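Local coordinates for cellobiose 2-epimerase (Caldibacillus thermoamylovorans, PDB 5ZHB), which catalyses the reversible epimerization of cellobiose at C2 of its reducing-end glucose, giving glucosyl-mannose, at residues Y32-H40 with P362-P370; L187-R198 with E250-V261. All blocks are in the same frame, centred on the assembly; numbering follows the deposited sequence. Where two conformers were deposited one is given.

Contact 1: Y32-H40 with P362-P370; sequences YGLVDYDLH and PTKREIAGP
Val35 and Ala368 form a single antiparallel hydrogen-bonded pair: Val35 N donates to Ala368 O at 2.8 Å, and Ala368 N returns a bond of 3.2 Å to Val35 O. Ile367 N also reaches Val35 O, at 2.9 Å and less straight (145° at the hydrogen), so two successive N-H groups grip one carbonyl. Gly369 CA lies 3.1 Å from Gly33 O, and Leu34 CA makes a similar CA-H...O contact with Ala368 O. Past the bridge, a type I turn from Asp36 to Leu39 carries the chain back.

Val35 CG2 packs on Ala368 CB at 3.8 Å, and Leu39 CD2 on Ile367 CG1; Phe19 and Trp20 of helix 2-21 touch Ile367 and Ala368. Leu34 CD1 meets Glu366 CB, the two side chains crossing at about a right angle. Tyr37, with CG anti to its N (chi1 176°), stretches its ring along 362-365. Lys364 CA sits over one face as a CH-pi contact, 3.9 Å from the ring centroid, while Lys364 CG lies 3.7 Å from Tyr37 CE2. Arg365 O and Pro362 CB approach the ring edge near its plane. Arg347 adds a cation-pi contact to the ring and a bond to Tyr37 O.

Ile367 and Ala368 both facing Val35 make a classic beta bulge, which here ties the short strand at Leu34-Val35, near the start of the chain, to the loop that leads into its last helix, 375-387.

Contact 2: L187-R198 with E250-V261; sequences LHVLEAYTNLYR and EASWLIDDALKV
Arg198 reaches over Val261 to Asp257 where helices 183-199 and 245-262 pack, their local axes 9.5 Å apart and 32° from parallel. From its CB, Arg198 CG turns anti to the carbonyl carbon (chi1 -68°) and passes Val261 CG2 at 4.1 Å; the chain runs extended to NE, and the guanidinium lays one face on that same methyl. At the tip, Arg198 NH2 forms a salt bridge of 3.2 Å with Asp257 OD2, met from above the carboxylate plane, the two flat groups being 74° apart. Arg198 NH1 binds Asn195 OD1 at 2.9 Å. With an alanine in place of Arg198, Asp257 would probably lose this ion-pair partner, Val261 CG2 its guanidinium cover and Asn195 OD1 a donor.

Val261 CG1 touches the Tyr197 ring edge at CD2, 3.5 Å away. Thr194 OG1 rests on Ala258 CB, donates to Leu190 O and accepts from a water that also donates to Leu254 O. Leu190 sets CD1 against Ala258 CB and CD2 against Ile255 CG1; Leu187 CD1 covers Ala251 and Leu254. Beyond them, Glu250 OE2 lies 3.6 Å from His188 CE1, at the ring edge. His188 ND1 gives Glu191 OE1 a very short, straight bond, and Arg379 and Tyr375 hold Glu191 OE2.

The ion pair thus ties the partly exposed end, whereas Arg379 probably makes it tolerable to bury Glu191 OE2 and Glu250 OE2 4.5 Å apart.

Helix 375-387 is what connects the two contacts: the loop 362-370 of contact 1 leads into it, and its Tyr375 and Arg379 bind Glu191 of contact 2, while Tyr375 and His376 touch Glu250. The contacts themselves do not meet; their centres lie 30 Å apart, with nearest atoms about 12 Å from each other, on opposite sides of the chain's centre. Contact 2, centred 11 Å from that point, joins neighbouring inner helices of what is, as in this family, an (alpha/alpha)6 barrel. Contact 1, 19 Å from the centre, joins the strand and turn at 32-40 to the loop entering helix 375-387. The polar N-terminal end of contact 2 probably borders the sugar-binding pocket.

Contact 1: Y32-H40 with P362-P370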
loop_
_atom_site.group_PDB
_atom_site.type_symbol
_atom_site.label_atom_id
_atom_site.label_comp_id
_atom_site.label_asym_id
_atom_site.label_seq_id
_atom_site.Cartn_x
_atom_site.Cartn_y
_atom_site.Cartn_z
ATOM N N TYR A 32 11.297 11.278 -11.071
ATOM C CA TYR A 32 11.767 12.369 -10.233
ATOM C C TYR A 32 11.171 12.213 -8.827
ATOM O O TYR A 32 10.003 11.847 -8.672
ATOM C CB TYR A 32 11.413 13.747 -10.801
ATOM C CG TYR A 32 11.914 14.013 -12.220
ATOM C CD1 TYR A 32 13.250 13.845 -12.560
ATOM C CD2 TYR A 32 11.037 14.407 -13.228
ATOM C CE1 TYR A 32 13.709 14.110 -13.839
ATOM C CE2 TYR A 32 11.477 14.648 -14.525
ATOM C CZ TYR A 32 12.822 14.510 -14.822
ATOM O OH TYR A 32 13.294 14.740 -16.077
ATOM N N GLY A 33 11.973 12.544 -7.815
ATOM C CA GLY A 33 11.750 12.054 -6.465
ATOM C C GLY A 33 10.796 12.906 -5.634
ATOM O O GLY A 33 10.359 12.461 -4.581
ATOM N N LEU A 34 10.480 14.129 -6.087
ATOM C CA LEU A 34 9.691 15.075 -5.303
ATOM C C LEU A 34 8.988 16.061 -6.237
ATOM O O LEU A 34 9.637 16.616 -7.133
ATOM C CB LEU A 34 10.560 15.868 -4.333
ATOM C CG LEU A 34 9.845 16.737 -3.289
ATOM C CD1 LEU A 34 9.114 15.871 -2.283
ATOM C CD2 LEU A 34 10.853 17.622 -2.566
ATOM N N VAL A 35 7.672 16.238 -6.004
ATOM C CA VAL A 35 6.910 17.371 -6.472
ATOM C C VAL A 35 6.285 18.012 -5.241
ATOM O O VAL A 35 5.484 17.376 -4.572
ATOM C CB VAL A 35 5.835 16.951 -7.479
ATOM C CG1 VAL A 35 5.026 18.156 -7.928
ATOM C CG2 VAL A 35 6.410 16.176 -8.655
ATOM N N ASP A 36 6.663 19.255 -4.937
ATOM C CA ASP A 36 6.186 19.914 -3.732
ATOM C C ASP A 36 4.763 20.405 -3.972
ATOM O O ASP A 36 4.255 20.312 -5.087
ATOM C CB ASP A 36 7.145 20.991 -3.249
ATOM C CG ASP A 36 7.524 22.025 -4.300
ATOM O OD1 ASP A 36 6.633 22.397 -5.104
ATOM O OD2 ASP A 36 8.702 22.451 -4.301
ATOM N N TYR A 37 4.123 20.875 -2.890
ATOM C CA TYR A 37 2.756 21.356 -2.905
ATOM C C TYR A 37 2.564 22.407 -4.004
ATOM O O TYR A 37 1.491 22.485 -4.595
ATOM C CB TYR A 37 2.424 22.033 -1.576
ATOM C CG TYR A 37 1.030 22.631 -1.589
ATOM C CD1 TYR A 37 -0.081 21.805 -1.626
ATOM C CD2 TYR A 37 0.826 24.009 -1.648
ATOM C CE1 TYR A 37 -1.362 22.318 -1.627
ATOM C CE2 TYR A 37 -0.457 24.537 -1.691
ATOM C CZ TYR A 37 -1.553 23.694 -1.677
ATOM O OH TYR A 37 -2.830 24.183 -1.706
ATOM N N ASP A 38 3.594 23.223 -4.254
ATOM C CA ASP A 38 3.466 24.311 -5.221
ATOM C C ASP A 38 3.836 23.838 -6.631
ATOM O O ASP A 38 3.994 24.669 -7.525
ATOM C CB ASP A 38 4.253 25.525 -4.742
ATOM C CG ASP A 38 5.744 25.299 -4.566
ATOM O OD1 ASP A 38 6.241 24.264 -5.061
ATOM O OD2 ASP A 38 6.394 26.160 -3.943
ATOM N N LEU A 39 3.984 22.513 -6.835
ATOM C CA LEU A 39 4.140 21.910 -8.155
ATOM C C LEU A 39 5.522 22.149 -8.766
ATOM O O LEU A 39 5.714 21.791 -9.934
ATOM C CB LEU A 39 3.017 22.283 -9.125
ATOM C CG LEU A 39 1.595 22.030 -8.622
ATOM C CD1 LEU A 39 0.611 22.460 -9.696
ATOM C CD2 LEU A 39 1.378 20.550 -8.211
ATOM N N HIS A 40 6.513 22.627 -7.991
ATOM C CA HIS A 40 7.910 22.482 -8.424
ATOM C C HIS A 40 8.360 21.017 -8.421
ATOM O O HIS A 40 8.174 20.291 -7.441
ATOM C CB HIS A 40 8.887 23.291 -7.579
ATOM C CG HIS A 40 8.714 24.753 -7.762
ATOM N ND1 HIS A 40 8.228 25.590 -6.783
ATOM C CD2 HIS A 40 8.986 25.530 -8.836
ATOM C CE1 HIS A 40 8.179 26.816 -7.273
ATOM N NE2 HIS A 40 8.627 26.798 -8.501
ATOM N N PRO A 362 -6.705 22.345 1.244
ATOM C CA PRO A 362 -5.605 21.397 1.044
ATOM C C PRO A 362 -4.464 21.581 2.046
ATOM O O PRO A 362 -4.030 22.694 2.319
ATOM C CB PRO A 362 -5.147 21.620 -0.408
ATOM C CG PRO A 362 -6.244 22.463 -1.057
ATOM C CD PRO A 362 -6.984 23.176 0.059
ATOM N N THR A 363 -3.933 20.463 2.560
ATOM C CA THR A 363 -2.739 20.487 3.378
ATOM C C THR A 363 -1.559 20.770 2.447
ATOM O O THR A 363 -1.443 20.157 1.387
ATOM C CB THR A 363 -2.579 19.152 4.108
ATOM O OG1 THR A 363 -3.820 18.765 4.711
ATOM C CG2 THR A 363 -1.444 19.185 5.110
ATOM N N LYS A 364 -0.641 21.622 2.880
ATOM C CA LYS A 364 0.434 22.090 2.005
ATOM C C LYS A 364 1.615 21.143 2.094
ATOM O O LYS A 364 2.650 21.470 2.657
ATOM C CB LYS A 364 0.854 23.529 2.323
ATOM C CG LYS A 364 -0.219 24.525 2.001
ATOM C CD LYS A 364 0.224 25.962 2.252
ATOM C CE LYS A 364 -0.720 26.960 1.674
ATOM N NZ LYS A 364 -2.076 26.701 2.144
ATOM N N ARG A 365 1.404 19.944 1.571
ATOM C CA ARG A 365 2.353 18.855 1.615
ATOM C C ARG A 365 2.602 18.444 0.179
ATOM O O ARG A 365 1.779 18.759 -0.680
ATOM C CB ARG A 365 1.734 17.632 2.308
ATOM C CG ARG A 365 1.662 17.754 3.817
ATOM C CD ARG A 365 1.730 16.396 4.455
ATOM N NE ARG A 365 3.039 15.803 4.161
ATOM C CZ ARG A 365 3.493 14.727 4.773
ATOM N NH1 ARG A 365 2.803 14.223 5.783
ATOM N NH2 ARG A 365 4.635 14.178 4.387
ATOM N N GLU A 366 3.701 17.743 -0.050
ATOM C CA GLU A 366 4.112 17.344 -1.395
ATOM C C GLU A 366 3.043 16.480 -2.080
ATOM O O GLU A 366 2.319 15.713 -1.442
ATOM C CB GLU A 366 5.470 16.663 -1.346
ATOM C CG GLU A 366 5.471 15.234 -0.803
ATOM C CD GLU A 366 5.664 15.135 0.697
ATOM O OE1 GLU A 366 5.356 16.085 1.444
ATOM O OE2 GLU A 366 6.209 14.092 1.117
ATOM N N ILE A 367 3.001 16.563 -3.412
ATOM C CA ILE A 367 2.079 15.820 -4.242
ATOM C C ILE A 367 2.709 14.508 -4.668
ATOM O O ILE A 367 2.017 13.557 -4.991
ATOM C CB ILE A 367 1.690 16.641 -5.498
ATOM C CG1 ILE A 367 1.196 17.984 -5.134
ATOM C CG2 ILE A 367 0.675 15.893 -6.356
ATOM C CD1 ILE A 367 0.184 17.991 -4.002
ATOM N N ALA A 368 4.027 14.488 -4.754
ATOM C CA ALA A 368 4.743 13.295 -5.126
ATOM C C ALA A 368 6.054 13.271 -4.357
ATOM O O ALA A 368 6.743 14.293 -4.251
ATOM C CB ALA A 368 4.976 13.248 -6.614
ATOM N N GLY A 369 6.394 12.082 -3.861
ATOM C CA GLY A 369 7.643 11.877 -3.173
ATOM C C GLY A 369 7.729 10.498 -2.536
ATOM O O GLY A 369 6.918 9.633 -2.828
ATOM N N PRO A 370 8.711 10.286 -1.642
ATOM C CA PRO A 370 8.971 8.964 -1.096
ATOM C C PRO A 370 7.733 8.303 -0.504
ATOM O O PRO A 370 7.671 7.083 -0.507
ATOM C CB PRO A 370 10.060 9.226 -0.045
ATOM C CG PRO A 370 10.770 10.452 -0.581
ATOM C CD PRO A 370 9.628 11.307 -1.107
#

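Contact 2: L187-R198 with E250-V261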
loop_
_atom_site.group_PDB
_atom_site.type_symbol
_atom_site.label_atom_id
_atom_site.label_comp_id
_atom_site.label_asym_id
_atom_site.label_seq_id
_atom_site.Cartn_x
_atom_site.Cartn_y
_atom_site.Cartn_z
ATOM N N LEU A 187 0.844 -6.389 7.212
ATOM C CA LEU A 187 -0.177 -6.205 6.177
ATOM C C LEU A 187 0.460 -6.306 4.794
ATOM O O LEU A 187 -0.059 -6.997 3.895
ATOM C CB LEU A 187 -0.897 -4.867 6.389
ATOM C CG LEU A 187 -1.977 -4.489 5.360
ATOM C CD1 LEU A 187 -3.021 -5.564 5.256
ATOM C CD2 LEU A 187 -2.626 -3.168 5.677
ATOM N N HIS A 188 1.569 -5.560 4.605
ATOM C CA HIS A 188 2.211 -5.482 3.291
ATOM C C HIS A 188 2.973 -6.766 2.962
ATOM O O HIS A 188 3.104 -7.099 1.787
ATOM C CB HIS A 188 2.934 -4.144 3.104
ATOM C CG HIS A 188 1.939 -3.040 3.143
ATOM N ND1 HIS A 188 1.040 -2.830 2.113
ATOM C CD2 HIS A 188 1.579 -2.198 4.112
ATOM C CE1 HIS A 188 0.232 -1.833 2.461
ATOM N NE2 HIS A 188 0.524 -1.454 3.655
ATOM N N VAL A 189 3.424 -7.523 3.968
ATOM C CA VAL A 189 3.929 -8.849 3.673
ATOM C C VAL A 189 2.781 -9.699 3.119
ATOM O O VAL A 189 2.941 -10.375 2.111
ATOM C CB VAL A 189 4.629 -9.510 4.871
ATOM C CG1 VAL A 189 4.972 -10.975 4.593
ATOM C CG2 VAL A 189 5.875 -8.724 5.247
ATOM N N LEU A 190 1.620 -9.679 3.785
ATOM C CA LEU A 190 0.467 -10.446 3.300
ATOM C C LEU A 190 0.064 -10.024 1.884
ATOM O O LEU A 190 -0.168 -10.856 1.012
ATOM C CB LEU A 190 -0.665 -10.283 4.310
ATOM C CG LEU A 190 -1.991 -10.960 3.951
ATOM C CD1 LEU A 190 -1.864 -12.469 3.806
ATOM C CD2 LEU A 190 -2.951 -10.644 5.051
ATOM N N GLU A 191 0.012 -8.716 1.637
ATOM C CA GLU A 191 -0.345 -8.177 0.333
ATOM C C GLU A 191 0.614 -8.727 -0.727
ATOM O O GLU A 191 0.196 -9.170 -1.777
ATOM C CB GLU A 191 -0.265 -6.655 0.454
ATOM C CG GLU A 191 -0.365 -5.870 -0.848
ATOM C CD GLU A 191 -0.086 -4.396 -0.594
ATOM O OE1 GLU A 191 0.992 -4.092 -0.042
ATOM O OE2 GLU A 191 -0.952 -3.571 -0.881
ATOM N N ALA A 192 1.919 -8.625 -0.456
ATOM C CA ALA A 192 2.940 -9.066 -1.392
ATOM C C ALA A 192 2.832 -10.569 -1.673
ATOM O O ALA A 192 2.879 -11.029 -2.819
ATOM C CB ALA A 192 4.266 -8.722 -0.771
ATOM N N TYR A 193 2.691 -11.334 -0.605
ATOM C CA TYR A 193 2.660 -12.785 -0.718
ATOM C C TYR A 193 1.411 -13.257 -1.450
ATOM O O TYR A 193 1.491 -14.252 -2.158
ATOM C CB TYR A 193 2.701 -13.447 0.657
ATOM C CG TYR A 193 4.071 -13.488 1.324
ATOM C CD1 TYR A 193 5.154 -12.769 0.824
ATOM C CD2 TYR A 193 4.267 -14.259 2.462
ATOM C CE1 TYR A 193 6.391 -12.833 1.432
ATOM C CE2 TYR A 193 5.505 -14.337 3.077
ATOM C CZ TYR A 193 6.577 -13.637 2.548
ATOM O OH TYR A 193 7.791 -13.694 3.191
ATOM N N THR A 194 0.271 -12.572 -1.257
ATOM C CA THR A 194 -0.917 -12.839 -2.067
ATOM C C THR A 194 -0.588 -12.778 -3.558
ATOM O O THR A 194 -0.977 -13.673 -4.328
ATOM C CB THR A 194 -2.032 -11.859 -1.727
ATOM O OG1 THR A 194 -2.268 -12.101 -0.347
ATOM C CG2 THR A 194 -3.317 -12.111 -2.496
ATOM N N ASN A 195 0.146 -11.737 -3.965
ATOM C CA ASN A 195 0.463 -11.516 -5.372
ATOM C C ASN A 195 1.467 -12.555 -5.874
ATOM O O ASN A 195 1.407 -12.974 -7.052
ATOM C CB ASN A 195 0.886 -10.064 -5.605
ATOM C CG ASN A 195 0.355 -9.496 -6.894
ATOM O OD1 ASN A 195 -0.829 -9.677 -7.229
ATOM N ND2 ASN A 195 1.207 -8.805 -7.648
ATOM N N LEU A 196 2.372 -12.972 -4.984
ATOM C CA LEU A 196 3.383 -13.964 -5.327
ATOM C C LEU A 196 2.677 -15.292 -5.611
ATOM O O LEU A 196 2.985 -15.970 -6.593
ATOM C CB LEU A 196 4.430 -14.077 -4.220
ATOM C CG LEU A 196 5.573 -15.080 -4.450
ATOM C CD1 LEU A 196 6.335 -14.856 -5.753
ATOM C CD2 LEU A 196 6.542 -15.059 -3.294
ATOM N N TYR A 197 1.687 -15.631 -4.774
ATOM C CA TYR A 197 0.992 -16.907 -4.902
ATOM C C TYR A 197 0.176 -16.941 -6.196
ATOM O O TYR A 197 0.018 -18.003 -6.793
ATOM C CB TYR A 197 0.151 -17.155 -3.649
ATOM C CG TYR A 197 -0.412 -18.564 -3.623
ATOM C CD1 TYR A 197 0.343 -19.629 -3.148
ATOM C CD2 TYR A 197 -1.655 -18.838 -4.189
ATOM C CE1 TYR A 197 -0.152 -20.924 -3.176
ATOM C CE2 TYR A 197 -2.178 -20.120 -4.187
ATOM C CZ TYR A 197 -1.417 -21.162 -3.690
ATOM O OH TYR A 197 -1.938 -22.414 -3.723
ATOM N N ARG A 198 -0.318 -15.783 -6.658
ATOM C CA ARG A 198 -0.979 -15.698 -7.950
ATOM C C ARG A 198 -0.050 -16.173 -9.062
ATOM O O ARG A 198 -0.507 -16.633 -10.091
ATOM C CB ARG A 198 -1.440 -14.277 -8.307
ATOM C CG ARG A 198 -2.570 -13.732 -7.443
ATOM C CD ARG A 198 -2.975 -12.346 -7.934
ATOM N NE ARG A 198 -4.216 -11.852 -7.321
ATOM C CZ ARG A 198 -4.323 -11.022 -6.279
ATOM N NH1 ARG A 198 -3.274 -10.362 -5.784
ATOM N NH2 ARG A 198 -5.509 -10.885 -5.727
ATOM N N GLU A 250 -8.514 -1.005 4.450
ATOM C CA GLU A 250 -7.583 -1.597 3.507
ATOM C C GLU A 250 -7.377 -3.081 3.819
ATOM O O GLU A 250 -7.486 -3.906 2.926
ATOM C CB GLU A 250 -6.258 -0.835 3.606
ATOM C CG GLU A 250 -5.188 -1.367 2.650
ATOM C CD GLU A 250 -3.838 -0.659 2.794
ATOM O OE1 GLU A 250 -3.543 -0.133 3.895
ATOM O OE2 GLU A 250 -3.092 -0.618 1.789
ATOM N N ALA A 251 -7.043 -3.398 5.073
ATOM C CA ALA A 251 -6.806 -4.767 5.498
ATOM C C ALA A 251 -8.014 -5.663 5.229
ATOM O O ALA A 251 -7.852 -6.798 4.789
ATOM C CB ALA A 251 -6.479 -4.791 6.974
ATOM N N SER A 252 -9.219 -5.123 5.473
ATOM C CA SER A 252 -10.441 -5.871 5.213
ATOM C C SER A 252 -10.380 -6.505 3.833
ATOM O O SER A 252 -10.554 -7.703 3.705
ATOM C CB SER A 252 -11.661 -5.009 5.367
ATOM O OG SER A 252 -12.832 -5.707 4.978
ATOM N N TRP A 253 -10.130 -5.716 2.779
ATOM C CA TRP A 253 -10.241 -6.267 1.440
ATOM C C TRP A 253 -8.957 -6.953 0.984
ATOM O O TRP A 253 -9.035 -7.906 0.207
ATOM C CB TRP A 253 -10.722 -5.217 0.441
ATOM C CG TRP A 253 -9.707 -4.208 -0.019
ATOM C CD1 TRP A 253 -9.462 -2.987 0.522
ATOM C CD2 TRP A 253 -8.849 -4.319 -1.165
ATOM N NE1 TRP A 253 -8.463 -2.354 -0.166
ATOM C CE2 TRP A 253 -8.087 -3.136 -1.218
ATOM C CE3 TRP A 253 -8.647 -5.287 -2.147
ATOM C CZ2 TRP A 253 -7.153 -2.907 -2.224
ATOM C CZ3 TRP A 253 -7.708 -5.069 -3.137
ATOM C CH2 TRP A 253 -7.007 -3.869 -3.196
ATOM N N LEU A 254 -7.803 -6.525 1.508
ATOM C CA LEU A 254 -6.557 -7.253 1.251
ATOM C C LEU A 254 -6.563 -8.644 1.897
ATOM O O LEU A 254 -6.175 -9.609 1.257
ATOM C CB LEU A 254 -5.331 -6.462 1.694
ATOM C CG LEU A 254 -5.031 -5.179 0.905
ATOM C CD1 LEU A 254 -3.792 -4.517 1.458
ATOM C CD2 LEU A 254 -4.872 -5.404 -0.595
ATOM N N ILE A 255 -6.995 -8.762 3.152
ATOM C CA ILE A 255 -7.119 -10.096 3.748
ATOM C C ILE A 255 -8.086 -10.930 2.905
ATOM O O ILE A 255 -7.827 -12.110 2.578
ATOM C CB ILE A 255 -7.523 -9.995 5.230
ATOM C CG1 ILE A 255 -6.390 -9.400 6.066
ATOM C CG2 ILE A 255 -7.981 -11.353 5.780
ATOM C CD1 ILE A 255 -6.815 -8.843 7.412
ATOM N N ASP A 256 -9.194 -10.307 2.466
ATOM C CA ASP A 256 -10.171 -11.044 1.674
ATOM C C ASP A 256 -9.545 -11.564 0.383
ATOM O O ASP A 256 -9.757 -12.710 -0.015
ATOM C CB ASP A 256 -11.391 -10.200 1.328
ATOM C CG ASP A 256 -12.653 -11.009 1.056
ATOM O OD1 ASP A 256 -12.687 -12.182 1.461
ATOM O OD2 ASP A 256 -13.563 -10.472 0.409
ATOM N N ASP A 257 -8.740 -10.725 -0.282
ATOM C CA ASP A 257 -8.036 -11.189 -1.456
ATOM C C ASP A 257 -7.134 -12.361 -1.113
ATOM O O ASP A 257 -6.996 -13.270 -1.930
ATOM C CB ASP A 257 -7.199 -10.110 -2.121
ATOM C CG ASP A 257 -7.885 -9.373 -3.249
ATOM O OD1 ASP A 257 -9.121 -9.497 -3.382
ATOM O OD2 ASP A 257 -7.160 -8.733 -4.007
ATOM N N ALA A 258 -6.529 -12.346 0.078
ATOM C CA ALA A 258 -5.639 -13.438 0.474
ATOM C C ALA A 258 -6.458 -14.731 0.654
ATOM O O ALA A 258 -6.081 -15.804 0.165
ATOM C CB ALA A 258 -4.899 -13.065 1.741
ATOM N N LEU A 259 -7.621 -14.587 1.297
ATOM C CA LEU A 259 -8.597 -15.668 1.392
ATOM C C LEU A 259 -8.970 -16.230 0.024
ATOM O O LEU A 259 -8.959 -17.452 -0.149
ATOM C CB LEU A 259 -9.814 -15.190 2.176
ATOM C CG LEU A 259 -9.576 -14.867 3.647
ATOM C CD1 LEU A 259 -10.877 -14.355 4.267
ATOM C CD2 LEU A 259 -9.006 -16.037 4.414
ATOM N N LYS A 260 -9.322 -15.364 -0.933
ATOM C CA LYS A 260 -9.792 -15.798 -2.238
ATOM C C LYS A 260 -8.696 -16.515 -3.030
ATOM O O LYS A 260 -8.961 -17.547 -3.667
ATOM C CB LYS A 260 -10.313 -14.630 -3.086
ATOM C CG LYS A 260 -11.552 -13.909 -2.574
ATOM C CD LYS A 260 -11.701 -12.476 -3.082
ATOM C CE LYS A 260 -12.786 -11.768 -2.361
ATOM N NZ LYS A 260 -12.949 -10.341 -2.662
ATOM N N VAL A 261 -7.473 -15.958 -3.037
ATOM C CA VAL A 261 -6.367 -16.505 -3.821
ATOM C C VAL A 261 -5.956 -17.881 -3.296
ATOM O O VAL A 261 -5.524 -18.743 -4.057
ATOM C CB VAL A 261 -5.203 -15.492 -3.809
ATOM C CG1 VAL A 261 -3.868 -16.086 -4.210
ATOM C CG2 VAL A 261 -5.508 -14.261 -4.653
HETATM O O HOH W 1 -3.662 -9.696 -0.162
#